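Local coordinates for uncharacterized protein (Arthrobacter sp., PDB 3KOP) that is of unknown function but adopts a cyclophilin-like fold and assembles with further copies of itself, at residues Y23-R31 / G173-A184; V43-A54 / F78-N87. One frame throughout, in Å; residues are numbered along the deposited sequence.

Contact 1 of 2, residues Y23-R31 / G173-A184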
loop_
_atom_site.group_PDB
_atom_site.type_symbol
_atom_site.label_atom_id
_atom_site.label_comp_id
_atom_site.label_asym_id
_atom_site.label_seq_id
_atom_site.Cartn_x
_atom_site.Cartn_y
_atom_site.Cartn_z
ATOM N N TYR F 23 -25.049 17.610 -17.449
ATOM C CA TYR F 23 -24.909 17.709 -16.018
ATOM C C TYR F 23 -25.931 16.852 -15.306
ATOM O O TYR F 23 -27.041 16.572 -15.838
ATOM C CB TYR F 23 -25.078 19.168 -15.575
ATOM C CG TYR F 23 -24.028 20.077 -16.147
ATOM C CD1 TYR F 23 -22.846 20.337 -15.459
ATOM C CD2 TYR F 23 -24.194 20.655 -17.415
ATOM C CE1 TYR F 23 -21.851 21.160 -16.017
ATOM C CE2 TYR F 23 -23.196 21.470 -17.963
ATOM C CZ TYR F 23 -22.059 21.729 -17.257
ATOM O OH TYR F 23 -21.131 22.539 -17.834
ATOM N N ILE F 24 -25.551 16.418 -14.113
ATOM C CA ILE F 24 -26.459 15.697 -13.225
ATOM C C ILE F 24 -26.568 16.461 -11.906
ATOM O O ILE F 24 -25.635 17.150 -11.482
ATOM C CB ILE F 24 -25.983 14.226 -13.008
ATOM C CG1 ILE F 24 -24.580 14.182 -12.357
ATOM C CG2 ILE F 24 -26.006 13.474 -14.359
ATOM C CD1 ILE F 24 -24.130 12.821 -11.881
ATOM N N ASN F 25 -27.735 16.379 -11.305
ATOM C CA ASN F 25 -27.966 16.834 -9.962
ATOM C C ASN F 25 -27.810 15.675 -8.993
ATOM O O ASN F 25 -28.259 14.547 -9.250
ATOM C CB ASN F 25 -29.362 17.444 -9.843
ATOM C CG ASN F 25 -29.465 18.768 -10.534
ATOM O OD1 ASN F 25 -28.506 19.553 -10.520
ATOM N ND2 ASN F 25 -30.602 19.025 -11.187
ATOM N N ILE F 26 -27.198 15.972 -7.858
ATOM C CA ILE F 26 -26.962 15.002 -6.818
ATOM C C ILE F 26 -27.532 15.608 -5.541
ATOM O O ILE F 26 -27.083 16.658 -5.099
ATOM C CB ILE F 26 -25.483 14.696 -6.632
ATOM C CG1 ILE F 26 -24.837 14.269 -7.952
ATOM C CG2 ILE F 26 -25.304 13.612 -5.572
ATOM C CD1 ILE F 26 -23.265 14.167 -7.915
ATOM N N THR F 27 -28.518 14.929 -4.974
ATOM C CA THR F 27 -29.401 15.515 -3.969
ATOM C C THR F 27 -29.537 14.598 -2.777
ATOM O O THR F 27 -29.699 13.384 -2.943
ATOM C CB THR F 27 -30.835 15.740 -4.554
ATOM O OG1 THR F 27 -30.772 16.611 -5.696
ATOM C CG2 THR F 27 -31.776 16.354 -3.493
ATOM N N LEU F 28 -29.494 15.198 -1.585
ATOM C CA LEU F 28 -29.898 14.567 -0.354
ATOM C C LEU F 28 -31.317 15.037 -0.051
ATOM O O LEU F 28 -31.557 16.226 0.175
ATOM C CB LEU F 28 -28.943 14.936 0.791
ATOM C CG LEU F 28 -27.544 14.332 0.674
ATOM C CD1 LEU F 28 -26.535 15.044 1.598
ATOM C CD2 LEU F 28 -27.578 12.831 0.969
ATOM N N GLU F 29 -32.255 14.112 -0.040
ATOM C CA GLU F 29 -33.678 14.475 -0.085
ATOM C C GLU F 29 -34.193 15.006 1.228
ATOM O O GLU F 29 -35.035 15.888 1.233
ATOM C CB GLU F 29 -34.531 13.276 -0.437
ATOM C CG GLU F 29 -34.142 12.555 -1.709
ATOM C CD GLU F 29 -34.732 13.155 -2.948
ATOM O OE1 GLU F 29 -35.048 14.364 -2.959
ATOM O OE2 GLU F 29 -34.889 12.402 -3.923
ATOM N N LYS F 30 -33.727 14.442 2.340
ATOM C CA LYS F 30 -34.206 14.839 3.657
ATOM C C LYS F 30 -33.553 16.138 4.064
ATOM O O LYS F 30 -34.237 17.089 4.454
ATOM C CB LYS F 30 -33.912 13.753 4.685
ATOM C CG LYS F 30 -34.406 14.030 6.080
ATOM C CD LYS F 30 -34.224 12.806 6.950
ATOM C CE LYS F 30 -34.597 13.068 8.417
ATOM N NZ LYS F 30 -33.361 13.370 9.208
ATOM N N ARG F 31 -32.237 16.222 3.970
ATOM C CA ARG F 31 -31.588 17.510 4.241
ATOM C C ARG F 31 -31.887 18.583 3.164
ATOM O O ARG F 31 -31.686 19.770 3.399
ATOM C CB ARG F 31 -30.089 17.323 4.448
ATOM C CG ARG F 31 -29.741 16.548 5.724
ATOM C CD ARG F 31 -28.360 15.978 5.675
ATOM N NE ARG F 31 -27.993 15.387 6.954
ATOM C CZ ARG F 31 -28.420 14.212 7.401
ATOM N NH1 ARG F 31 -29.199 13.428 6.657
ATOM N NH2 ARG F 31 -28.031 13.792 8.601
ATOM N N GLY F 173 -26.093 11.018 11.317
ATOM C CA GLY F 173 -26.667 9.792 10.831
ATOM C C GLY F 173 -27.292 9.887 9.458
ATOM O O GLY F 173 -27.498 10.992 8.928
ATOM N N ALA F 174 -27.616 8.718 8.908
ATOM C CA ALA F 174 -28.200 8.584 7.563
ATOM C C ALA F 174 -29.666 8.148 7.566
ATOM O O ALA F 174 -30.216 7.893 6.496
ATOM C CB ALA F 174 -27.359 7.599 6.722
ATOM N N ARG F 175 -30.303 8.065 8.742
ATOM C CA ARG F 175 -31.694 7.610 8.857
ATOM C C ARG F 175 -32.631 8.436 8.005
ATOM O O ARG F 175 -32.660 9.656 8.136
ATOM C CB ARG F 175 -32.211 7.727 10.293
ATOM C CG ARG F 175 -31.528 6.843 11.288
ATOM C CD ARG F 175 -31.588 5.380 10.903
ATOM N NE ARG F 175 -30.858 4.585 11.884
ATOM C CZ ARG F 175 -30.598 3.291 11.765
ATOM N NH1 ARG F 175 -31.013 2.622 10.696
ATOM N NH2 ARG F 175 -29.913 2.670 12.717
ATOM N N ASP F 176 -33.409 7.760 7.175
ATOM C CA ASP F 176 -34.432 8.368 6.330
ATOM C C ASP F 176 -33.834 9.308 5.308
ATOM O O ASP F 176 -34.548 10.098 4.714
ATOM C CB ASP F 176 -35.497 9.075 7.178
ATOM C CG ASP F 176 -36.222 8.120 8.107
ATOM O OD1 ASP F 176 -36.508 6.977 7.662
ATOM O OD2 ASP F 176 -36.489 8.495 9.283
ATOM N N GLU F 177 -32.524 9.209 5.085
ATOM C CA GLU F 177 -31.870 10.086 4.145
ATOM C C GLU F 177 -31.673 9.299 2.900
ATOM O O GLU F 177 -31.301 8.123 2.965
ATOM C CB GLU F 177 -30.538 10.621 4.692
ATOM C CG GLU F 177 -29.838 11.626 3.788
ATOM C CD GLU F 177 -30.707 12.825 3.407
ATOM O OE1 GLU F 177 -31.518 12.701 2.451
ATOM O OE2 GLU F 177 -30.546 13.906 4.029
ATOM N N THR F 178 -31.936 9.947 1.770
ATOM C CA THR F 178 -31.872 9.314 0.446
ATOM C C THR F 178 -30.937 10.133 -0.434
ATOM O O THR F 178 -30.998 11.373 -0.440
ATOM C CB THR F 178 -33.292 9.271 -0.188
ATOM O OG1 THR F 178 -34.172 8.552 0.676
ATOM C CG2 THR F 178 -33.287 8.609 -1.539
ATOM N N LEU F 179 -30.088 9.436 -1.190
ATOM C CA LEU F 179 -29.208 10.075 -2.154
ATOM C C LEU F 179 -29.716 9.822 -3.586
ATOM O O LEU F 179 -29.823 8.669 -4.052
ATOM C CB LEU F 179 -27.782 9.526 -1.998
ATOM C CG LEU F 179 -26.718 10.056 -2.953
ATOM C CD1 LEU F 179 -26.425 11.560 -2.733
ATOM C CD2 LEU F 179 -25.434 9.204 -2.840
ATOM N N THR F 180 -29.984 10.908 -4.294
ATOM C CA THR F 180 -30.627 10.849 -5.601
ATOM C C THR F 180 -29.776 11.460 -6.706
ATOM O O THR F 180 -29.342 12.618 -6.619
ATOM C CB THR F 180 -32.013 11.538 -5.554
ATOM O OG1 THR F 180 -32.837 10.835 -4.623
ATOM C CG2 THR F 180 -32.678 11.514 -6.943
ATOM N N PHE F 181 -29.514 10.658 -7.741
ATOM C CA PHE F 181 -28.892 11.148 -8.949
ATOM C C PHE F 181 -29.956 11.355 -10.040
ATOM O O PHE F 181 -30.731 10.450 -10.348
ATOM C CB PHE F 181 -27.805 10.181 -9.424
ATOM C CG PHE F 181 -26.682 9.952 -8.403
ATOM C CD1 PHE F 181 -26.862 9.090 -7.345
ATOM C CD2 PHE F 181 -25.433 10.560 -8.567
ATOM C CE1 PHE F 181 -25.835 8.862 -6.427
ATOM C CE2 PHE F 181 -24.413 10.326 -7.669
ATOM C CZ PHE F 181 -24.614 9.469 -6.600
ATOM N N SER F 182 -29.949 12.535 -10.652
ATOM C CA SER F 182 -30.970 12.898 -11.657
ATOM C C SER F 182 -30.346 13.750 -12.751
ATOM O O SER F 182 -29.301 14.370 -12.555
ATOM C CB SER F 182 -32.130 13.657 -10.996
ATOM O OG SER F 182 -31.694 14.889 -10.392
ATOM N N ARG F 183 -31.001 13.796 -13.907
ATOM C CA ARG F 183 -30.533 14.643 -14.996
ATOM C C ARG F 183 -30.840 16.114 -14.699
ATOM O O ARG F 183 -31.938 16.440 -14.203
ATOM C CB ARG F 183 -31.213 14.255 -16.297
ATOM C CG ARG F 183 -30.945 12.852 -16.728
ATOM C CD ARG F 183 -31.839 12.483 -17.908
ATOM N NE ARG F 183 -31.653 11.094 -18.238
ATOM C CZ ARG F 183 -32.430 10.396 -19.050
ATOM N NH1 ARG F 183 -33.496 10.958 -19.628
ATOM N NH2 ARG F 183 -32.155 9.126 -19.272
ATOM N N ALA F 184 -29.864 16.976 -14.981
ATOM C CA ALA F 184 -30.009 18.423 -14.777
ATOM C C ALA F 184 -30.541 19.030 -16.059
ATOM O O ALA F 184 -30.041 18.700 -17.135
ATOM C CB ALA F 184 -28.690 19.055 -14.438
HETATM O O HOH W 1 -27.525 18.447 -18.772
HETATM O O HOH W 2 -32.518 17.013 -11.696
HETATM O O HOH W 3 -30.908 14.689 -7.696
HETATM O O HOH W 4 -30.569 11.503 8.396
#

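Contact 2 of 2, residues V43-A54 / F78-N87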
loop_
_atom_site.group_PDB
_atom_site.type_symbol
_atom_site.label_atom_id
_atom_site.label_comp_id
_atom_site.label_asym_id
_atom_site.label_seq_id
_atom_site.Cartn_x
_atom_site.Cartn_y
_atom_site.Cartn_z
ATOM N N VAL F 43 -13.631 11.498 -20.870
ATOM C CA VAL F 43 -12.739 10.465 -20.321
ATOM C C VAL F 43 -13.449 9.242 -19.717
ATOM O O VAL F 43 -12.816 8.223 -19.479
ATOM C CB VAL F 43 -11.743 11.097 -19.292
ATOM C CG1 VAL F 43 -10.894 12.179 -19.971
ATOM C CG2 VAL F 43 -12.480 11.642 -18.048
ATOM N N ALA F 44 -14.745 9.347 -19.427
ATOM C CA ALA F 44 -15.544 8.229 -18.901
ATOM C C ALA F 44 -16.834 8.109 -19.744
ATOM O O ALA F 44 -17.948 8.186 -19.181
ATOM C CB ALA F 44 -15.947 8.462 -17.426
ATOM N N PRO F 45 -16.699 7.935 -21.079
ATOM C CA PRO F 45 -17.909 7.907 -21.935
ATOM C C PRO F 45 -18.826 6.767 -21.618
ATOM O O PRO F 45 -20.047 6.955 -21.626
ATOM C CB PRO F 45 -17.342 7.760 -23.353
ATOM C CG PRO F 45 -15.946 7.162 -23.164
ATOM C CD PRO F 45 -15.467 7.825 -21.883
ATOM N N ARG F 46 -18.279 5.567 -21.373
ATOM C CA ARG F 46 -19.138 4.413 -21.134
ATOM C C ARG F 46 -19.913 4.547 -19.808
ATOM O O ARG F 46 -21.102 4.248 -19.732
ATOM C CB ARG F 46 -18.353 3.109 -21.166
ATOM C CG ARG F 46 -17.655 2.822 -22.496
ATOM C CD ARG F 46 -17.216 1.369 -22.583
ATOM N NE ARG F 46 -16.353 0.969 -21.462
ATOM C CZ ARG F 46 -15.024 1.156 -21.426
ATOM N NH1 ARG F 46 -14.404 1.766 -22.432
ATOM N NH2 ARG F 46 -14.309 0.737 -20.386
ATOM N N THR F 47 -19.223 4.945 -18.749
ATOM C CA THR F 47 -19.864 5.054 -17.436
ATOM C C THR F 47 -20.862 6.220 -17.414
ATOM O O THR F 47 -21.935 6.112 -16.807
ATOM C CB THR F 47 -18.793 5.267 -16.325
ATOM O OG1 THR F 47 -17.755 4.293 -16.478
ATOM C CG2 THR F 47 -19.394 5.187 -14.950
ATOM N N SER F 48 -20.508 7.330 -18.076
ATOM C CA SER F 48 -21.385 8.501 -18.120
ATOM C C SER F 48 -22.699 8.144 -18.813
ATOM O O SER F 48 -23.781 8.490 -18.326
ATOM C CB SER F 48 -20.729 9.676 -18.828
ATOM O OG SER F 48 -19.573 10.134 -18.127
ATOM N N LYS F 49 -22.593 7.410 -19.922
ATOM C CA LYS F 49 -23.791 6.950 -20.642
ATOM C C LYS F 49 -24.626 6.006 -19.801
ATOM O O LYS F 49 -25.867 6.146 -19.755
ATOM C CB LYS F 49 -23.389 6.253 -21.951
ATOM C CG LYS F 49 -24.566 5.576 -22.688
ATOM C CD LYS F 49 -24.151 5.132 -24.071
ATOM C CE LYS F 49 -25.261 4.275 -24.726
ATOM N NZ LYS F 49 -26.618 4.979 -24.724
ATOM N N ALA F 50 -23.965 5.022 -19.180
ATOM C CA ALA F 50 -24.661 3.977 -18.410
ATOM C C ALA F 50 -25.473 4.636 -17.301
ATOM O O ALA F 50 -26.659 4.285 -17.081
ATOM C CB ALA F 50 -23.689 2.939 -17.814
ATOM N N VAL F 51 -24.854 5.594 -16.622
ATOM C CA VAL F 51 -25.557 6.330 -15.574
ATOM C C VAL F 51 -26.670 7.257 -16.138
ATOM O O VAL F 51 -27.832 7.167 -15.729
ATOM C CB VAL F 51 -24.580 7.099 -14.698
ATOM C CG1 VAL F 51 -25.313 7.999 -13.680
ATOM C CG2 VAL F 51 -23.621 6.094 -13.964
ATOM N N TRP F 52 -26.330 8.134 -17.085
ATOM C CA TRP F 52 -27.316 9.044 -17.688
ATOM C C TRP F 52 -28.573 8.293 -18.127
ATOM O O TRP F 52 -29.706 8.685 -17.808
ATOM C CB TRP F 52 -26.735 9.781 -18.892
ATOM C CG TRP F 52 -27.750 10.739 -19.528
ATOM C CD1 TRP F 52 -28.659 10.454 -20.526
ATOM C CD2 TRP F 52 -27.982 12.107 -19.158
ATOM N NE1 TRP F 52 -29.431 11.559 -20.789
ATOM C CE2 TRP F 52 -29.035 12.591 -19.976
ATOM C CE3 TRP F 52 -27.383 12.977 -18.236
ATOM C CZ2 TRP F 52 -29.490 13.919 -19.902
ATOM C CZ3 TRP F 52 -27.856 14.281 -18.137
ATOM C CH2 TRP F 52 -28.890 14.746 -18.976
ATOM N N ASP F 53 -28.365 7.236 -18.897
ATOM C CA ASP F 53 -29.464 6.452 -19.473
ATOM C C ASP F 53 -30.446 5.946 -18.414
ATOM O O ASP F 53 -31.636 5.850 -18.666
ATOM C CB ASP F 53 -28.926 5.265 -20.294
ATOM C CG ASP F 53 -28.291 5.687 -21.618
ATOM O OD1 ASP F 53 -28.245 6.897 -21.916
ATOM O OD2 ASP F 53 -27.816 4.797 -22.356
ATOM N N ALA F 54 -29.935 5.662 -17.216
ATOM C CA ALA F 54 -30.731 5.026 -16.153
ATOM C C ALA F 54 -31.271 5.977 -15.111
ATOM O O ALA F 54 -32.015 5.548 -14.222
ATOM C CB ALA F 54 -29.899 3.925 -15.474
ATOM N N PHE F 78 -28.172 -1.482 -13.612
ATOM C CA PHE F 78 -29.175 -0.880 -14.502
ATOM C C PHE F 78 -28.723 -0.870 -15.958
ATOM O O PHE F 78 -29.544 -0.744 -16.824
ATOM C CB PHE F 78 -29.517 0.555 -14.037
ATOM C CG PHE F 78 -28.288 1.379 -13.610
ATOM C CD1 PHE F 78 -27.419 1.902 -14.565
ATOM C CD2 PHE F 78 -27.995 1.569 -12.270
ATOM C CE1 PHE F 78 -26.303 2.652 -14.191
ATOM C CE2 PHE F 78 -26.864 2.327 -11.872
ATOM C CZ PHE F 78 -26.028 2.861 -12.828
ATOM N N ALA F 79 -27.431 -0.996 -16.221
ATOM C CA ALA F 79 -26.914 -0.913 -17.587
ATOM C C ALA F 79 -27.053 -2.266 -18.261
ATOM O O ALA F 79 -26.879 -3.276 -17.621
ATOM C CB ALA F 79 -25.452 -0.504 -17.595
ATOM N N PRO F 80 -27.278 -2.286 -19.575
ATOM C CA PRO F 80 -27.351 -3.597 -20.228
ATOM C C PRO F 80 -26.040 -4.360 -20.083
ATOM O O PRO F 80 -26.045 -5.557 -19.939
ATOM C CB PRO F 80 -27.641 -3.259 -21.689
ATOM C CG PRO F 80 -28.247 -1.886 -21.660
ATOM C CD PRO F 80 -27.604 -1.180 -20.487
ATOM N N LYS F 81 -24.917 -3.661 -20.120
ATOM C CA LYS F 81 -23.664 -4.249 -19.667
ATOM C C LYS F 81 -22.820 -3.252 -18.893
ATOM O O LYS F 81 -22.797 -2.053 -19.186
ATOM C CB LYS F 81 -22.855 -4.862 -20.814
ATOM C CG LYS F 81 -22.353 -3.919 -21.874
ATOM C CD LYS F 81 -21.349 -4.617 -22.816
ATOM C CE LYS F 81 -20.160 -5.207 -22.042
ATOM N NZ LYS F 81 -18.921 -5.417 -22.878
ATOM N N GLU F 82 -22.125 -3.769 -17.897
ATOM C CA GLU F 82 -21.309 -2.942 -17.049
ATOM C C GLU F 82 -20.222 -2.293 -17.866
ATOM O O GLU F 82 -19.735 -2.858 -18.840
ATOM C CB GLU F 82 -20.736 -3.760 -15.893
ATOM C CG GLU F 82 -21.772 -4.183 -14.897
ATOM C CD GLU F 82 -22.527 -3.034 -14.304
ATOM O OE1 GLU F 82 -21.905 -2.166 -13.644
ATOM O OE2 GLU F 82 -23.772 -2.991 -14.487
ATOM N N PRO F 83 -19.832 -1.077 -17.483
ATOM C CA PRO F 83 -18.856 -0.349 -18.274
ATOM C C PRO F 83 -17.445 -0.918 -18.206
ATOM O O PRO F 83 -16.641 -0.640 -19.083
ATOM C CB PRO F 83 -18.901 1.077 -17.676
ATOM C CG PRO F 83 -19.417 0.927 -16.332
ATOM C CD PRO F 83 -20.338 -0.291 -16.349
ATOM N N GLY F 84 -17.144 -1.691 -17.165
ATOM C CA GLY F 84 -15.774 -2.091 -16.890
ATOM C C GLY F 84 -14.912 -0.935 -16.413
ATOM O O GLY F 84 -15.387 0.199 -16.285
ATOM N N ALA F 85 -13.641 -1.223 -16.177
ATOM C CA ALA F 85 -12.695 -0.201 -15.656
ATOM C C ALA F 85 -12.589 0.973 -16.639
ATOM O O ALA F 85 -12.314 0.793 -17.821
ATOM C CB ALA F 85 -11.303 -0.802 -15.369
ATOM N N GLU F 86 -12.845 2.180 -16.141
ATOM C CA GLU F 86 -12.792 3.383 -16.987
ATOM C C GLU F 86 -12.467 4.589 -16.110
ATOM O O GLU F 86 -13.194 4.853 -15.128
ATOM C CB GLU F 86 -14.153 3.592 -17.682
ATOM C CG GLU F 86 -14.111 4.549 -18.863
ATOM C CD GLU F 86 -15.501 4.857 -19.473
ATOM O OE1 GLU F 86 -16.477 5.024 -18.715
ATOM O OE2 GLU F 86 -15.578 4.960 -20.715
ATOM N N ASN F 87 -11.406 5.325 -16.460
ATOM C CA ASN F 87 -10.985 6.511 -15.736
ATOM C C ASN F 87 -10.908 6.273 -14.229
ATOM O O ASN F 87 -11.401 7.086 -13.432
ATOM C CB ASN F 87 -11.948 7.669 -16.020
ATOM C CG ASN F 87 -11.355 9.022 -15.731
ATOM O OD1 ASN F 87 -10.217 9.292 -16.089
ATOM N ND2 ASN F 87 -12.148 9.917 -15.140
#

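Contact 1 of 2, residues Y23-R31 / G173-A184
Ile26 lies side by side with Phe181 and Leu179 on the buried face of an antiparallel strand pair, and its branches fill the hollow between them. Ile26 CG2 sits over one face of the Phe181 ring and reaches Leu179 CD1 at 3.7 Å, while Ile24 CD1 meets the ring edge. Leu28 crosses Glu177 at about a right angle, its CD2 resting 3.8 Å from Glu177 CG; Met162, Ala165 and Ile169 of helix 159-172 pack on Leu28. Strands 23-28 and 178-183 run at 154° in the curled antiparallel sheet of the cyclophilin-like fold, laced by backbone bonds from Ala184 N to Tyr23 O at one end to Glu29 N and Thr178 O at the other. The face of Asn25, Thr27, Thr180 and Ser182 is partly exposed, and waters bridge its polar groups: one joins Thr27 OG1, which also bonds Thr34, with Thr180 O and Ser182 OG. Glu29 OE2 accepts from Thr180 OG1 at 2.7 Å, met from above the carboxylate plane; Ser58 also bonds this hydroxyl. At the far end the Glu177 carboxylate, its CG anti to the backbone N (chi1 -176°), plugs the turn 29-31 through four bonds. OE1 takes Lys30 N on the syn side and Thr178 N on its anti lone pair; OE2 takes Arg31 N. Arg31 NH1 adds a salt bridge to Glu177 OE2 at 3.0 Å, and Asp168 holds NE.

Contact 2 of 2, residues V43-A54 / F78-N87
Glu86 drives its extended side chain into the first turn of helix 45-54, the tight part of the contact. OE2 receives Arg46 N at 2.8 Å and OE1 receives Thr47 N at 2.7 Å, each on its syn lone pair; Thr47 OG1 adds a second bond to OE1 from the anti side, the third to the carboxylate. The chain runs straight out to these donors, chi1 at -164° turning CG away from N, and its negative charge probably interacts favourably with the positive end of the helix dipole. Glu86, in the loop between strands 70-76 and 88-89, thus serves the first helical turn right after the N-cap Ala44. Replacing it with an alanine would remove the carboxylate and is likely to leave the N-H groups of Arg46 and Thr47 without their acceptor and the Thr47 hydroxyl without this one. The solvent side is at exposed Arg46: NE and NH2 grip Pro83 O side-on, Glu86 OE2 lies over a guanidinium face, and Asn105 of the third subunit takes NH1. Toward the helix's C-terminal end the contacts turn apolar: Ala50 CB meets Ala79 CB at 3.9 Å, and Phe78 CD1 lies 3.3 Å from Ala54 CB, its ring leaning obliquely.

After helix 4-19 the chain enters strand 23-28, whose partner, strand 178-183, comes almost at the C terminus; contact 1 therefore closes a loop of 141 residues. Contact 2 is nested inside it: helix 45-54 follows strand 33-39, the chain makes the hairpin 57-63 and 70-76, and loop 78-87 returns to the helix, closing a short loop of 23 residues. Contact 1 thus joins the two ends of the sheet-forming chain, and contact 2 fixes the helix to a loop. Their centres lie 20 Å apart, yet they touch: Arg183 NH2 probably bonds Trp52 O at 2.9 Å, and Tyr23 and Ile24 pack on the Trp52 ring.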